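Local coordinates for 50S ribosomal protein L16 arginine hydroxylase (Escherichia coli, PDB 4CCL) that is a growth-regulating oxygenase that hydroxylates an arginine of ribosomal protein uL16, using iron(II), 2-oxoglutarate and molecular oxygen, at residues 153-156 with 157-161. Residues are numbered along the deposited sequence; the frame is centred on the assembly and turned at random.
Sequences HCPH and PDLLQ
H153 and Q161 face each other as a hydrogen-bonded antiparallel pair, and around them a short hairpin illustrates how side chains pack around a tight reversal of the chain. Two backbone bonds join the pair, H153 N to Q161 O at 2.7 Å and Q161 N to H153 O at 3.0 Å. With CG set between its backbone N and carbonyl carbon (chi1 86°), the H153 imidazole swings over its partner, and Q161 CB lies above one ring face, offset toward the rim, in a CH-pi contact. The Q161 amide stands almost perpendicular to that ring (81°). Beyond CG its chain is extended, which carries the amide to P155, whose CG comes within 3.2 Å of Q161 OE1; NE2 is satisfied by the carbonyl of V122. P155 CG also meets L159 CD1 at 3.8 Å, the two side chains crossing at about a right angle, while C154 SG touches L160 CD1.

At the bend, H156 CG lies anti to the backbone N (chi1 -166°), which sets it beside the carbonyl carbon, next to the bond to P157, where P157 CD can lie over one ring face in a CH-pi contact, 3.8 Å from the centroid. D158 N lies at the ring edge, in plane, and D158 CB lies 3.4 Å from H156 CD2. A glycine in place of this histidine would probably leave P157 CD and D158 CB without the ring they pack on, and L159 CB without its neighbour H156 CB. The turn is closed by L159 N donating to H156 O from above the carbonyl plane. P155, L159 and Q161 also rest on strand 60-65, through W61 and V63. The whole is a short, weakly bonded beta hairpin, its first strand turning a corner at P155, closed by a type I turn from H156 to L159, within the JmjC domain of the cupin clan, where Q161 comes within about 5 Å, side chain to side chain, of the iron ligand H125.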
ATOM      1  N   HIS B 153     -21.036 -14.225  15.224  1.00105.17           N
ATOM      2  CA  HIS B 153     -22.329 -13.577  15.021  1.00109.35           C
ATOM      3  C   HIS B 153     -22.392 -12.247  15.767  1.00106.43           C
ATOM      4  O   HIS B 153     -21.564 -11.974  16.645  1.00102.86           O
ATOM      5  CB  HIS B 153     -23.494 -14.512  15.402  1.00111.43           C
ATOM      6  CG  HIS B 153     -23.864 -14.484  16.858  1.00111.80           C
ATOM      7  ND1 HIS B 153     -23.611 -15.533  17.713  1.00112.15           N
ATOM      8  CD2 HIS B 153     -24.506 -13.544  17.593  1.00111.01           C
ATOM      9  CE1 HIS B 153     -24.060 -15.232  18.921  1.00110.50           C
ATOM     10  NE2 HIS B 153     -24.605 -14.031  18.874  1.00109.30           N
ATOM     11  N   CYS B 154     -23.355 -11.412  15.397  1.00110.45           N
ATOM     12  CA  CYS B 154     -23.410 -10.048  15.917  1.00113.09           C
ATOM     13  C   CYS B 154     -24.762  -9.683  16.560  1.00116.92           C
ATOM     14  O   CYS B 154     -25.700  -9.290  15.861  1.00120.44           O
ATOM     15  CB  CYS B 154     -23.059  -9.045  14.805  1.00115.91           C
ATOM     16  SG  CYS B 154     -21.395  -9.196  14.124  1.00141.87           S
ATOM     17  N   PRO B 155     -24.883  -9.867  17.893  1.00115.05           N
ATOM     18  CA  PRO B 155     -26.057  -9.457  18.682  1.00115.95           C
ATOM     19  C   PRO B 155     -26.218  -7.943  18.629  1.00117.77           C
ATOM     20  O   PRO B 155     -27.306  -7.399  18.823  1.00116.81           O
ATOM     21  CB  PRO B 155     -25.692  -9.876  20.118  1.00109.86           C
ATOM     22  CG  PRO B 155     -24.534 -10.808  19.972  1.00107.65           C
ATOM     23  CD  PRO B 155     -23.804 -10.380  18.750  1.00107.49           C
ATOM     24  N   HIS B 156     -25.099  -7.279  18.365  1.00117.33           N
ATOM     25  CA  HIS B 156     -25.038  -5.846  18.145  1.00116.57           C
ATOM     26  C   HIS B 156     -24.000  -5.632  17.046  1.00116.95           C
ATOM     27  O   HIS B 156     -23.037  -6.395  16.954  1.00108.67           O
ATOM     28  CB  HIS B 156     -24.599  -5.150  19.434  1.00110.94           C
ATOM     29  CG  HIS B 156     -24.806  -3.667  19.433  1.00113.12           C
ATOM     30  ND1 HIS B 156     -25.883  -3.067  20.049  1.00116.91           N
ATOM     31  CD2 HIS B 156     -24.068  -2.666  18.901  1.00115.50           C
ATOM     32  CE1 HIS B 156     -25.801  -1.757  19.893  1.00120.98           C
ATOM     33  NE2 HIS B 156     -24.712  -1.487  19.201  1.00119.17           N
ATOM     34  N   PRO B 157     -24.198  -4.616  16.191  1.00124.73           N
ATOM     35  CA  PRO B 157     -23.187  -4.318  15.169  1.00125.53           C
ATOM     36  C   PRO B 157     -21.813  -4.017  15.765  1.00124.86           C
ATOM     37  O   PRO B 157     -20.795  -4.230  15.109  1.00126.48           O
ATOM     38  CB  PRO B 157     -23.741  -3.063  14.493  1.00126.06           C
ATOM     39  CG  PRO B 157     -25.211  -3.187  14.642  1.00128.62           C
ATOM     40  CD  PRO B 157     -25.430  -3.834  15.989  1.00126.99           C
ATOM     41  N   ASP B 158     -21.794  -3.523  16.995  1.00121.36           N
ATOM     42  CA  ASP B 158     -20.552  -3.114  17.638  1.00115.74           C
ATOM     43  C   ASP B 158     -19.950  -4.195  18.530  1.00109.92           C
ATOM     44  O   ASP B 158     -18.932  -3.971  19.185  1.00107.35           O
ATOM     45  CB  ASP B 158     -20.778  -1.836  18.442  1.00119.99           C
ATOM     46  CG  ASP B 158     -19.630  -0.866  18.312  1.00126.45           C
ATOM     47  OD1 ASP B 158     -19.488  -0.256  17.232  1.00133.83           O
ATOM     48  OD2 ASP B 158     -18.866  -0.722  19.285  1.00124.49           O
ATOM     49  N   LEU B 159     -20.583  -5.363  18.556  1.00106.26           N
ATOM     50  CA  LEU B 159     -20.235  -6.396  19.524  1.00 96.75           C
ATOM     51  C   LEU B 159     -20.113  -7.777  18.873  1.00 91.67           C
ATOM     52  O   LEU B 159     -21.079  -8.290  18.306  1.00 92.85           O
ATOM     53  CB  LEU B 159     -21.291  -6.396  20.634  1.00 96.91           C
ATOM     54  CG  LEU B 159     -21.212  -7.274  21.885  1.00 93.99           C
ATOM     55  CD1 LEU B 159     -21.927  -8.598  21.668  1.00 92.95           C
ATOM     56  CD2 LEU B 159     -19.776  -7.475  22.346  1.00 90.27           C
ATOM     57  N   LEU B 160     -18.927  -8.378  18.969  1.00 91.78           N
ATOM     58  CA  LEU B 160     -18.664  -9.683  18.360  1.00 94.22           C
ATOM     59  C   LEU B 160     -18.829 -10.837  19.341  1.00 88.62           C
ATOM     60  O   LEU B 160     -18.324 -10.789  20.465  1.00 94.19           O
ATOM     61  CB  LEU B 160     -17.255  -9.735  17.763  1.00 96.77           C
ATOM     62  CG  LEU B 160     -17.106  -9.512  16.257  1.00 99.55           C
ATOM     63  CD1 LEU B 160     -18.014 -10.451  15.466  1.00 99.48           C
ATOM     64  CD2 LEU B 160     -17.383  -8.061  15.910  1.00103.38           C
ATOM     65  N   GLN B 161     -19.522 -11.881  18.899  1.00 82.06           N
ATOM     66  CA  GLN B 161     -19.738 -13.065  19.719  1.00 81.29           C
ATOM     67  C   GLN B 161     -19.714 -14.348  18.897  1.00 78.72           C
ATOM     68  O   GLN B 161     -19.800 -14.317  17.670  1.00 86.97           O
ATOM     69  CB  GLN B 161     -21.065 -12.970  20.477  1.00 88.06           C
ATOM     70  CG  GLN B 161     -21.035 -12.048  21.680  1.00 91.83           C
ATOM     71  CD  GLN B 161     -22.328 -12.081  22.473  1.00 98.15           C
ATOM     72  OE1 GLN B 161     -23.255 -12.816  22.139  1.00100.35           O
ATOM     73  NE2 GLN B 161     -22.395 -11.284  23.535  1.00 99.59           N
TER